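Local coordinates for protein hemoglobin component VII (Tokunagayusurika akamusi, PDB 1X46) that binds heme and, as a globin of a midge larva, probably carries or stores oxygen, at residues V104-E117 against D136-L150. Residues are numbered along the deposited sequence; the frame is centred on the assembly and turned at random.
Sequences VTAAHFEEFETALE and DSAFNNMYSVVFPEL. With HEM (protoporphyrin IX containing Fe), chain B.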
ATOM      1  N   VAL A 104      -7.412 -12.713   0.971  1.00 15.75           N
ATOM      2  CA  VAL A 104      -7.102 -11.451   1.642  1.00 14.34           C
ATOM      3  C   VAL A 104      -8.384 -10.637   1.783  1.00 13.80           C
ATOM      4  O   VAL A 104      -9.125 -10.468   0.793  1.00 15.31           O
ATOM      5  CB  VAL A 104      -6.025 -10.674   0.839  1.00 12.07           C
ATOM      6  CG1 VAL A 104      -5.768  -9.308   1.455  1.00 14.62           C
ATOM      7  CG2 VAL A 104      -4.730 -11.487   0.775  1.00 13.17           C
ATOM      8  N   THR A 105      -8.647 -10.148   2.996  1.00 12.52           N
ATOM      9  CA  THR A 105      -9.891  -9.421   3.304  1.00 13.54           C
ATOM     10  C   THR A 105      -9.731  -7.912   3.227  1.00 11.57           C
ATOM     11  O   THR A 105      -8.599  -7.369   3.154  1.00 11.80           O
ATOM     12  CB  THR A 105     -10.372  -9.725   4.748  1.00 13.72           C
ATOM     13  OG1 THR A 105      -9.391  -9.261   5.680  1.00 14.73           O
ATOM     14  CG2 THR A 105     -10.448 -11.237   5.047  1.00 14.88           C
ATOM     15  N   ALA A 106     -10.877  -7.240   3.283  1.00 11.63           N
ATOM     16  CA  ALA A 106     -10.873  -5.791   3.370  1.00 10.00           C
ATOM     17  C   ALA A 106     -10.080  -5.321   4.607  1.00 10.09           C
ATOM     18  O   ALA A 106      -9.288  -4.374   4.531  1.00  9.93           O
ATOM     19  CB  ALA A 106     -12.332  -5.263   3.402  1.00 10.25           C
ATOM     20  N   ALA A 107     -10.293  -5.982   5.754  1.00 10.01           N
ATOM     21  CA  ALA A 107      -9.578  -5.643   6.980  1.00 10.18           C
ATOM     22  C   ALA A 107      -8.069  -5.822   6.805  1.00 10.71           C
ATOM     23  O   ALA A 107      -7.309  -5.003   7.307  1.00 10.31           O
ATOM     24  CB  ALA A 107     -10.089  -6.470   8.149  1.00 16.55           C
ATOM     25  N   HIS A 108      -7.658  -6.861   6.063  1.00 10.11           N
ATOM     26  CA  HIS A 108      -6.227  -7.039   5.771  1.00 10.83           C
ATOM     27  C   HIS A 108      -5.653  -5.846   5.046  1.00 10.70           C
ATOM     28  O   HIS A 108      -4.536  -5.413   5.344  1.00  9.93           O
ATOM     29  CB  HIS A 108      -5.923  -8.281   4.927  1.00 11.17           C
ATOM     30  CG  HIS A 108      -6.218  -9.554   5.608  1.00 13.78           C
ATOM     31  ND1 HIS A 108      -6.092  -9.702   6.972  1.00 14.47           N
ATOM     32  CD2 HIS A 108      -6.584 -10.744   5.112  1.00 12.14           C
ATOM     33  CE1 HIS A 108      -6.450 -10.929   7.298  1.00 25.56           C
ATOM     34  NE2 HIS A 108      -6.733 -11.591   6.186  1.00 28.36           N
ATOM     35  N   PHE A 109      -6.384  -5.315   4.066  1.00  9.43           N
ATOM     36  CA  PHE A 109      -5.922  -4.084   3.395  1.00  9.39           C
ATOM     37  C   PHE A 109      -5.843  -2.907   4.348  1.00  9.21           C
ATOM     38  O   PHE A 109      -4.883  -2.137   4.335  1.00 10.64           O
ATOM     39  CB  PHE A 109      -6.756  -3.783   2.139  1.00 10.21           C
ATOM     40  CG  PHE A 109      -6.316  -4.583   0.931  1.00 10.50           C
ATOM     41  CD1 PHE A 109      -5.164  -4.225   0.225  1.00 13.37           C
ATOM     42  CD2 PHE A 109      -7.036  -5.702   0.519  1.00 12.72           C
ATOM     43  CE1 PHE A 109      -4.738  -4.956  -0.864  1.00 11.76           C
ATOM     44  CE2 PHE A 109      -6.623  -6.445  -0.590  1.00 14.28           C
ATOM     45  CZ  PHE A 109      -5.486  -6.087  -1.285  1.00 13.39           C
ATOM     46  N   GLU A 110      -6.826  -2.790   5.237  1.00  9.15           N
ATOM     47  CA  GLU A 110      -6.783  -1.729   6.228  1.00 10.40           C
ATOM     48  C   GLU A 110      -5.581  -1.872   7.177  1.00  9.93           C
ATOM     49  O   GLU A 110      -5.008  -0.868   7.584  1.00  8.91           O
ATOM     50  CB  GLU A 110      -8.077  -1.704   7.053  1.00  9.63           C
ATOM     51  CG  GLU A 110      -9.323  -1.315   6.270  1.00 11.06           C
ATOM     52  CD  GLU A 110     -10.558  -1.206   7.159  1.00 13.74           C
ATOM     53  OE1 GLU A 110     -10.524  -1.638   8.336  1.00 14.97           O
ATOM     54  OE2 GLU A 110     -11.557  -0.637   6.683  1.00 14.89           O
ATOM     55  N   GLU A 111      -5.212  -3.122   7.491  1.00  8.23           N
ATOM     56  CA  GLU A 111      -4.042  -3.388   8.338  1.00  8.76           C
ATOM     57  C   GLU A 111      -2.770  -2.906   7.627  1.00  8.52           C
ATOM     58  O   GLU A 111      -1.892  -2.304   8.253  1.00  9.21           O
ATOM     59  CB  GLU A 111      -3.974  -4.877   8.662  1.00  8.56           C
ATOM     60  CG  GLU A 111      -5.074  -5.314   9.615  1.00 10.04           C
ATOM     61  CD  GLU A 111      -5.187  -6.817   9.742  1.00 10.61           C
ATOM     62  OE1 GLU A 111      -4.677  -7.568   8.850  1.00  9.88           O
ATOM     63  OE2 GLU A 111      -5.772  -7.274  10.767  1.00 11.82           O
ATOM     64  N   PHE A 112      -2.706  -3.150   6.316  1.00  8.33           N
ATOM     65  CA  PHE A 112      -1.557  -2.680   5.527  1.00  9.55           C
ATOM     66  C   PHE A 112      -1.506  -1.152   5.569  1.00  7.96           C
ATOM     67  O   PHE A 112      -0.448  -0.544   5.760  1.00  8.40           O
ATOM     68  CB  PHE A 112      -1.657  -3.187   4.071  1.00 10.06           C
ATOM     69  CG  PHE A 112      -0.473  -2.784   3.234  1.00  8.13           C
ATOM     70  CD1 PHE A 112       0.605  -3.644   3.114  1.00 10.91           C
ATOM     71  CD2 PHE A 112      -0.417  -1.522   2.625  1.00  8.33           C
ATOM     72  CE1 PHE A 112       1.726  -3.269   2.372  1.00  9.42           C
ATOM     73  CE2 PHE A 112       0.701  -1.139   1.872  1.00 11.57           C
ATOM     74  CZ  PHE A 112       1.777  -2.038   1.775  1.00 10.20           C
ATOM     75  N   GLU A 113      -2.663  -0.506   5.419  1.00  8.68           N
ATOM     76  CA  GLU A 113      -2.748   0.948   5.560  1.00  8.56           C
ATOM     77  C   GLU A 113      -2.254   1.421   6.940  1.00  8.64           C
ATOM     78  O   GLU A 113      -1.492   2.367   7.036  1.00  8.87           O
ATOM     79  CB  GLU A 113      -4.182   1.414   5.292  1.00  9.79           C
ATOM     80  CG  GLU A 113      -4.446   2.872   5.653  1.00 10.82           C
ATOM     81  CD  GLU A 113      -5.919   3.293   5.552  1.00 12.53           C
ATOM     82  OE1 GLU A 113      -6.802   2.449   5.435  1.00 13.79           O
ATOM     83  OE2 GLU A 113      -6.173   4.520   5.679  1.00 17.74           O
ATOM     84  N   THR A 114      -2.739   0.778   8.000  1.00  8.27           N
ATOM     85  CA  THR A 114      -2.340   1.141   9.352  1.00  8.77           C
ATOM     86  C   THR A 114      -0.831   1.080   9.555  1.00  7.59           C
ATOM     87  O   THR A 114      -0.217   2.043  10.073  1.00 10.44           O
ATOM     88  CB  THR A 114      -3.073   0.240  10.349  1.00  9.21           C
ATOM     89  OG1 THR A 114      -4.489   0.541  10.278  1.00 11.22           O
ATOM     90  CG2 THR A 114      -2.645   0.566  11.790  1.00  9.00           C
ATOM     91  N   ALA A 115      -0.234  -0.014   9.071  1.00  8.56           N
ATOM     92  CA  ALA A 115       1.209  -0.133   9.175  1.00  8.93           C
ATOM     93  C   ALA A 115       1.946   0.921   8.344  1.00  8.27           C
ATOM     94  O   ALA A 115       2.922   1.471   8.824  1.00  9.61           O
ATOM     95  CB  ALA A 115       1.681  -1.532   8.794  1.00  9.79           C
ATOM     96  N   LEU A 116       1.494   1.173   7.105  1.00  8.75           N
ATOM     97  CA  LEU A 116       2.125   2.181   6.257  1.00 10.19           C
ATOM     98  C   LEU A 116       2.011   3.564   6.889  1.00  8.75           C
ATOM     99  O   LEU A 116       2.934   4.373   6.783  1.00  9.65           O
ATOM    100  CB  LEU A 116       1.504   2.178   4.849  1.00  8.47           C
ATOM    101  CG  LEU A 116       2.321   2.974   3.802  1.00  8.82           C
ATOM    102  CD1 LEU A 116       3.601   2.257   3.491  1.00 13.14           C
ATOM    103  CD2 LEU A 116       1.566   3.175   2.482  1.00 12.78           C
ATOM    104  N   GLU A 117       0.853   3.881   7.507  1.00  8.07           N
ATOM    105  CA  GLU A 117       0.673   5.165   8.173  1.00  9.22           C
ATOM    106  C   GLU A 117       1.710   5.361   9.274  1.00 10.60           C
ATOM    107  O   GLU A 117       2.321   6.453   9.402  1.00 11.52           O
ATOM    108  CB  GLU A 117      -0.735   5.335   8.764  1.00 14.75           C
ATOM    109  CG  GLU A 117      -1.855   5.431   7.755  1.00 19.65           C
ATOM    110  CD  GLU A 117      -3.233   5.325   8.403  1.00 22.77           C
ATOM    111  OE1 GLU A 117      -3.381   4.622   9.427  1.00 26.29           O
ATOM    112  OE2 GLU A 117      -4.182   5.946   7.878  1.00 22.91           O
ATOM    113  N   ASP A 136      -5.541   9.068   3.761  1.00 11.74           N
ATOM    114  CA  ASP A 136      -6.844   8.484   4.096  1.00 11.67           C
ATOM    115  C   ASP A 136      -7.745   8.579   2.866  1.00 12.19           C
ATOM    116  O   ASP A 136      -8.452   7.624   2.549  1.00 14.22           O
ATOM    117  CB  ASP A 136      -7.464   9.243   5.293  1.00 14.41           C
ATOM    118  CG  ASP A 136      -6.975   8.730   6.645  1.00 16.20           C
ATOM    119  OD1 ASP A 136      -6.238   7.738   6.690  1.00 20.64           O
ATOM    120  OD2 ASP A 136      -7.315   9.234   7.723  1.00 21.50           O
ATOM    121  N   SER A 137      -7.696   9.729   2.187  1.00 12.74           N
ATOM    122  CA  SER A 137      -8.543   9.963   1.001  1.00 14.02           C
ATOM    123  C   SER A 137      -8.131   9.053  -0.148  1.00 14.30           C
ATOM    124  O   SER A 137      -8.997   8.546  -0.871  1.00 15.08           O
ATOM    125  CB  SER A 137      -8.492  11.432   0.571  1.00 17.14           C
ATOM    126  OG  SER A 137      -9.067  12.244   1.584  1.00 20.02           O
ATOM    127  N   ALA A 138      -6.822   8.867  -0.316  1.00 12.86           N
ATOM    128  CA  ALA A 138      -6.295   7.972  -1.335  1.00 11.30           C
ATOM    129  C   ALA A 138      -6.707   6.518  -1.070  1.00 11.79           C
ATOM    130  O   ALA A 138      -7.193   5.814  -1.954  1.00 13.46           O
ATOM    131  CB  ALA A 138      -4.786   8.096  -1.399  1.00 10.95           C
ATOM    132  N   PHE A 139      -6.522   6.073   0.165  1.00 11.11           N
ATOM    133  CA  PHE A 139      -6.956   4.729   0.529  1.00 10.86           C
ATOM    134  C   PHE A 139      -8.461   4.513   0.382  1.00 11.32           C
ATOM    135  O   PHE A 139      -8.879   3.459  -0.075  1.00 11.49           O
ATOM    136  CB  PHE A 139      -6.477   4.342   1.937  1.00 12.07           C
ATOM    137  CG  PHE A 139      -5.074   3.793   1.964  1.00 14.75           C
ATOM    138  CD1 PHE A 139      -4.824   2.515   1.487  1.00 11.88           C
ATOM    139  CD2 PHE A 139      -4.018   4.536   2.452  1.00 16.97           C
ATOM    140  CE1 PHE A 139      -3.508   1.971   1.499  1.00 17.04           C
ATOM    141  CE2 PHE A 139      -2.720   3.996   2.460  1.00 14.74           C
ATOM    142  CZ  PHE A 139      -2.486   2.729   1.985  1.00 15.59           C
ATOM    143  N   ASN A 140      -9.269   5.499   0.770  1.00 11.01           N
ATOM    144  CA  ASN A 140     -10.717   5.425   0.586  1.00 11.27           C
ATOM    145  C   ASN A 140     -11.036   5.087  -0.873  1.00 13.33           C
ATOM    146  O   ASN A 140     -11.837   4.184  -1.151  1.00 14.37           O
ATOM    147  CB  ASN A 140     -11.366   6.767   0.940  1.00 14.75           C
ATOM    148  CG  ASN A 140     -12.891   6.816   0.573  1.00 15.57           C
ATOM    149  OD1 ASN A 140     -13.307   7.315  -0.508  1.00 19.96           O
ATOM    150  ND2 ASN A 140     -13.697   6.290   1.455  1.00 12.47           N
ATOM    151  N   ASN A 141     -10.387   5.822  -1.774  1.00 11.80           N
ATOM    152  CA  ASN A 141     -10.640   5.641  -3.201  1.00 12.14           C
ATOM    153  C   ASN A 141     -10.133   4.287  -3.698  1.00 13.35           C
ATOM    154  O   ASN A 141     -10.828   3.595  -4.435  1.00 13.65           O
ATOM    155  CB  ASN A 141     -10.068   6.802  -3.991  1.00 13.82           C
ATOM    156  CG  ASN A 141     -10.893   8.064  -3.829  1.00 11.68           C
ATOM    157  OD1 ASN A 141     -11.951   8.037  -3.201  1.00 15.15           O
ATOM    158  ND2 ASN A 141     -10.408   9.184  -4.410  1.00 14.75           N
ATOM    159  N   MET A 142      -8.940   3.889  -3.254  1.00 10.39           N
ATOM    160  CA  MET A 142      -8.459   2.538  -3.569  1.00 11.47           C
ATOM    161  C   MET A 142      -9.492   1.479  -3.137  1.00 12.26           C
ATOM    162  O   MET A 142      -9.849   0.568  -3.910  1.00 11.75           O
ATOM    163  CB  MET A 142      -7.110   2.272  -2.872  1.00 12.68           C
ATOM    164  CG  MET A 142      -6.673   0.819  -2.902  1.00 15.32           C
ATOM    165  SD  MET A 142      -5.248   0.602  -1.733  1.00 18.84           S
ATOM    166  CE  MET A 142      -5.368  -1.149  -1.390  1.00 20.36           C
ATOM    167  N   TYR A 143      -9.951   1.570  -1.890  1.00  9.59           N
ATOM    168  CA  TYR A 143     -10.907   0.614  -1.344  1.00 10.48           C
ATOM    169  C   TYR A 143     -12.236   0.582  -2.095  1.00 11.76           C
ATOM    170  O   TYR A 143     -12.855  -0.460  -2.215  1.00 10.75           O
ATOM    171  CB  TYR A 143     -11.191   0.910   0.146  1.00  9.14           C
ATOM    172  CG  TYR A 143      -9.971   0.805   1.045  1.00 11.87           C
ATOM    173  CD1 TYR A 143      -8.835   0.083   0.666  1.00 12.51           C
ATOM    174  CD2 TYR A 143      -9.954   1.462   2.282  1.00 11.56           C
ATOM    175  CE1 TYR A 143      -7.749   0.005   1.501  1.00 11.14           C
ATOM    176  CE2 TYR A 143      -8.863   1.378   3.125  1.00 11.54           C
ATOM    177  CZ  TYR A 143      -7.763   0.656   2.715  1.00 13.52           C
ATOM    178  OH  TYR A 143      -6.635   0.552   3.525  1.00 16.78           O
ATOM    179  N   SER A 144     -12.654   1.734  -2.609  1.00 13.66           N
ATOM    180  CA  SER A 144     -13.923   1.795  -3.314  1.00 13.73           C
ATOM    181  C   SER A 144     -13.924   0.867  -4.541  1.00 12.91           C
ATOM    182  O   SER A 144     -14.972   0.360  -4.930  1.00 16.80           O
ATOM    183  CB  SER A 144     -14.249   3.241  -3.696  1.00 13.23           C
ATOM    184  OG  SER A 144     -13.459   3.679  -4.779  1.00 13.56           O
ATOM    185  N   VAL A 145     -12.744   0.643  -5.104  1.00 14.77           N
ATOM    186  CA  VAL A 145     -12.584  -0.200  -6.278  1.00 15.83           C
ATOM    187  C   VAL A 145     -12.095  -1.593  -5.908  1.00 13.87           C
ATOM    188  O   VAL A 145     -12.494  -2.575  -6.519  1.00 14.72           O
ATOM    189  CB  VAL A 145     -11.625   0.478  -7.288  1.00 17.38           C
ATOM    190  CG1 VAL A 145     -11.227  -0.469  -8.397  1.00 22.39           C
ATOM    191  CG2 VAL A 145     -12.273   1.735  -7.850  1.00 23.47           C
ATOM    192  N   VAL A 146     -11.227  -1.671  -4.896  1.00 11.59           N
ATOM    193  CA  VAL A 146     -10.654  -2.962  -4.494  1.00 11.32           C
ATOM    194  C   VAL A 146     -11.620  -3.819  -3.666  1.00 11.24           C
ATOM    195  O   VAL A 146     -11.750  -5.007  -3.925  1.00 11.27           O
ATOM    196  CB  VAL A 146      -9.303  -2.768  -3.755  1.00 11.49           C
ATOM    197  CG1 VAL A 146      -8.806  -4.050  -3.043  1.00 10.96           C
ATOM    198  CG2 VAL A 146      -8.260  -2.258  -4.708  1.00 14.89           C
ATOM    199  N   PHE A 147     -12.297  -3.238  -2.684  1.00 12.07           N
ATOM    200  CA  PHE A 147     -13.182  -4.012  -1.797  1.00 12.84           C
ATOM    201  C   PHE A 147     -14.267  -4.823  -2.526  1.00 14.47           C
ATOM    202  O   PHE A 147     -14.455  -5.984  -2.179  1.00 14.46           O
ATOM    203  CB  PHE A 147     -13.796  -3.174  -0.656  1.00 13.68           C
ATOM    204  CG  PHE A 147     -12.816  -2.789   0.449  1.00 13.07           C
ATOM    205  CD1 PHE A 147     -11.442  -3.069   0.370  1.00 15.24           C
ATOM    206  CD2 PHE A 147     -13.293  -2.097   1.559  1.00 15.44           C
ATOM    207  CE1 PHE A 147     -10.578  -2.673   1.412  1.00 17.48           C
ATOM    208  CE2 PHE A 147     -12.436  -1.688   2.591  1.00 16.22           C
ATOM    209  CZ  PHE A 147     -11.080  -1.984   2.507  1.00 15.70           C
ATOM    210  N   PRO A 148     -14.935  -4.260  -3.534  1.00 14.76           N
ATOM    211  CA  PRO A 148     -15.929  -5.044  -4.306  1.00 15.15           C
ATOM    212  C   PRO A 148     -15.345  -6.242  -5.037  1.00 16.46           C
ATOM    213  O   PRO A 148     -16.125  -7.141  -5.411  1.00 17.47           O
ATOM    214  CB  PRO A 148     -16.458  -4.025  -5.322  1.00 15.91           C
ATOM    215  CG  PRO A 148     -16.207  -2.677  -4.693  1.00 16.30           C
ATOM    216  CD  PRO A 148     -14.863  -2.868  -4.016  1.00 15.43           C
ATOM    217  N   GLU A 149     -14.019  -6.305  -5.207  1.00 14.66           N
ATOM    218  CA  GLU A 149     -13.392  -7.445  -5.863  1.00 15.03           C
ATOM    219  C   GLU A 149     -12.974  -8.517  -4.879  1.00 16.30           C
ATOM    220  O   GLU A 149     -12.547  -9.589  -5.294  1.00 17.78           O
ATOM    221  CB  GLU A 149     -12.140  -7.019  -6.649  1.00 15.39           C
ATOM    222  CG  GLU A 149     -12.330  -5.943  -7.699  1.00 14.11           C
ATOM    223  CD  GLU A 149     -13.251  -6.367  -8.832  1.00 16.75           C
ATOM    224  OE1 GLU A 149     -13.458  -7.587  -9.070  1.00 16.99           O
ATOM    225  OE2 GLU A 149     -13.783  -5.451  -9.495  1.00 21.10           O
ATOM    226  N   LEU A 150     -13.082  -8.253  -3.578  1.00 16.41           N
ATOM    227  CA  LEU A 150     -12.601  -9.219  -2.595  1.00 18.64           C
ATOM    228  C   LEU A 150     -13.680 -10.198  -2.162  1.00 22.05           C
ATOM    229  O   LEU A 150     -13.328 -11.256  -1.657  1.00 24.39           O
ATOM    230  CB  LEU A 150     -12.020  -8.517  -1.360  1.00 16.18           C
ATOM    231  CG  LEU A 150     -10.859  -7.539  -1.577  1.00 16.81           C
ATOM    232  CD1 LEU A 150     -10.521  -6.859  -0.252  1.00 18.59           C
ATOM    233  CD2 LEU A 150      -9.643  -8.256  -2.176  1.00 17.47           C
ATOM    234  OXT LEU A 150     -14.881  -9.943  -2.288  1.00 25.25           O
TER
HETATM  235  CHA HEM B 151       1.156 -11.195  -3.823  1.00 11.41           C
HETATM  236  CHB HEM B 151       0.744  -6.394  -4.366  1.00  8.90           C
HETATM  237  CHC HEM B 151      -1.473  -6.123  -0.069  1.00 10.48           C
HETATM  238  CHD HEM B 151      -1.061 -10.901   0.505  1.00  9.97           C
HETATM  239  C1A HEM B 151       1.289  -9.921  -4.299  1.00  9.17           C
HETATM  240  C2A HEM B 151       1.984  -9.564  -5.517  1.00 11.95           C
HETATM  241  C3A HEM B 151       1.863  -8.246  -5.644  1.00 11.61           C
HETATM  242  C4A HEM B 151       1.059  -7.721  -4.576  1.00 10.70           C
HETATM  243  CMA HEM B 151       2.442  -7.396  -6.797  1.00 11.84           C
HETATM  244  CAA HEM B 151       2.809 -10.542  -6.411  1.00 11.71           C
HETATM  245  CBA HEM B 151       1.998 -11.452  -7.355  1.00 13.53           C
HETATM  246  CGA HEM B 151       1.297 -10.626  -8.406  1.00 14.41           C
HETATM  247  O1A HEM B 151       0.055 -10.694  -8.498  1.00 15.66           O
HETATM  248  O2A HEM B 151       1.981  -9.884  -9.167  1.00 16.06           O
HETATM  249  C1B HEM B 151       0.159  -5.885  -3.239  1.00  9.92           C
HETATM  250  C2B HEM B 151      -0.110  -4.496  -2.946  1.00 11.57           C
HETATM  251  C3B HEM B 151      -0.728  -4.424  -1.745  1.00 12.99           C
HETATM  252  C4B HEM B 151      -0.879  -5.787  -1.273  1.00 11.22           C
HETATM  253  CMB HEM B 151       0.295  -3.329  -3.887  1.00 12.81           C
HETATM  254  CAB HEM B 151      -1.240  -3.222  -0.919  1.00 15.18           C
HETATM  255  CBB HEM B 151      -1.267  -1.961  -1.352  1.00 21.00           C
HETATM  256  C1C HEM B 151      -1.559  -7.372   0.477  1.00 10.19           C
HETATM  257  C2C HEM B 151      -2.149  -7.737   1.762  1.00 10.26           C
HETATM  258  C3C HEM B 151      -2.003  -9.050   1.932  1.00 11.02           C
HETATM  259  C4C HEM B 151      -1.360  -9.582   0.748  1.00 10.15           C
HETATM  260  CMC HEM B 151      -2.822  -6.740   2.737  1.00 10.46           C
HETATM  261  CAC HEM B 151      -2.473  -9.901   3.141  1.00 15.42           C
HETATM  262  C1D HEM B 151      -0.481 -11.403  -0.626  1.00 10.75           C
HETATM  263  C2D HEM B 151      -0.204 -12.801  -0.833  1.00 12.55           C
HETATM  264  C3D HEM B 151       0.469 -12.889  -2.169  1.00 11.87           C
HETATM  265  C4D HEM B 151       0.575 -11.523  -2.622  1.00  8.77           C
HETATM  266  CMD HEM B 151      -0.544 -13.955   0.132  1.00 11.22           C
HETATM  267  CAD HEM B 151       0.972 -14.186  -2.854  1.00 13.11           C
HETATM  268  CBD HEM B 151       2.345 -14.581  -2.321  1.00 18.38           C
HETATM  269  CGD HEM B 151       2.770 -15.915  -2.903  1.00 22.83           C
HETATM  270  O1D HEM B 151       2.249 -16.318  -3.968  1.00 26.36           O
HETATM  271  O2D HEM B 151       3.620 -16.592  -2.276  1.00 23.88           O
HETATM  272  NA  HEM B 151       0.730  -8.784  -3.760  1.00  8.99           N
HETATM  273  NB  HEM B 151      -0.308  -6.656  -2.170  1.00 10.68           N
HETATM  274  NC  HEM B 151      -1.097  -8.526  -0.129  1.00  8.54           N
HETATM  275  ND  HEM B 151      -0.029 -10.654  -1.721  1.00 11.05           N
HETATM  276 FE   HEM B 151      -0.182  -8.655  -1.949  1.00 11.82          FE
HETATM  277  O   HOH W   1     -11.158 -12.056  -0.128  1.00 24.95           O
HETATM  278  O   HOH W   2      -8.749   5.514   4.544  1.00 24.22           O
HETATM  279  O   HOH W   3       1.597  -8.417  -0.896  1.00 12.22           O
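With CG anti to the backbone N (chi1 170°) and its chain extended beyond, Glu113 lies along the ring of Phe139, while Tyr143, whose CG lies beside its own N and anti to the carbonyl carbon (chi1 -62°), brings its hydroxyl to the same carboxylate. This is the pairing of the last two globin helices, G (106-123) and H (129-146); segments 106-117 and 136-146 run antiparallel, their axes coming within 11.5 Å. Glu113 CG sits over the Phe139 face, 3.8 Å from the ring centroid, and the carboxylate stacks nearly flat on the ring, 17° between planes. Tyr143 OH donates to Glu113 OE1 at 2.7 Å, meeting it from above the carboxylate plane. With an alanine at Glu113, the tyrosine hydroxyl would probably lose this acceptor and the Phe139 face its methylene and carboxylate cover. Asp136 OD1 lies 3.0 Å from Glu117 OE2, two like charges probably eased by Lys132, which salt-bridges Asp136.

Toward the heme, Phe109 is wedged between Val146 CG1 on one face and the heme methyl CMC on the other; Met142 CE comes to 3.5 Å from Phe109 CD1, and the Phe109 ring meets that of the axial ligand His99 edge-to-face. The H helix thus backs a residue of the heme pocket's proximal side. Where the start of the G helix meets the chain's C-terminal end, Ala106 CB stands almost squarely over the Phe147 ring, 3.5 Å from the centroid. Past it, Leu150 CD1 packs against the start of the G helix, and one water donates to both Val104 O (2.7 Å) and Leu150 O (2.8 Å).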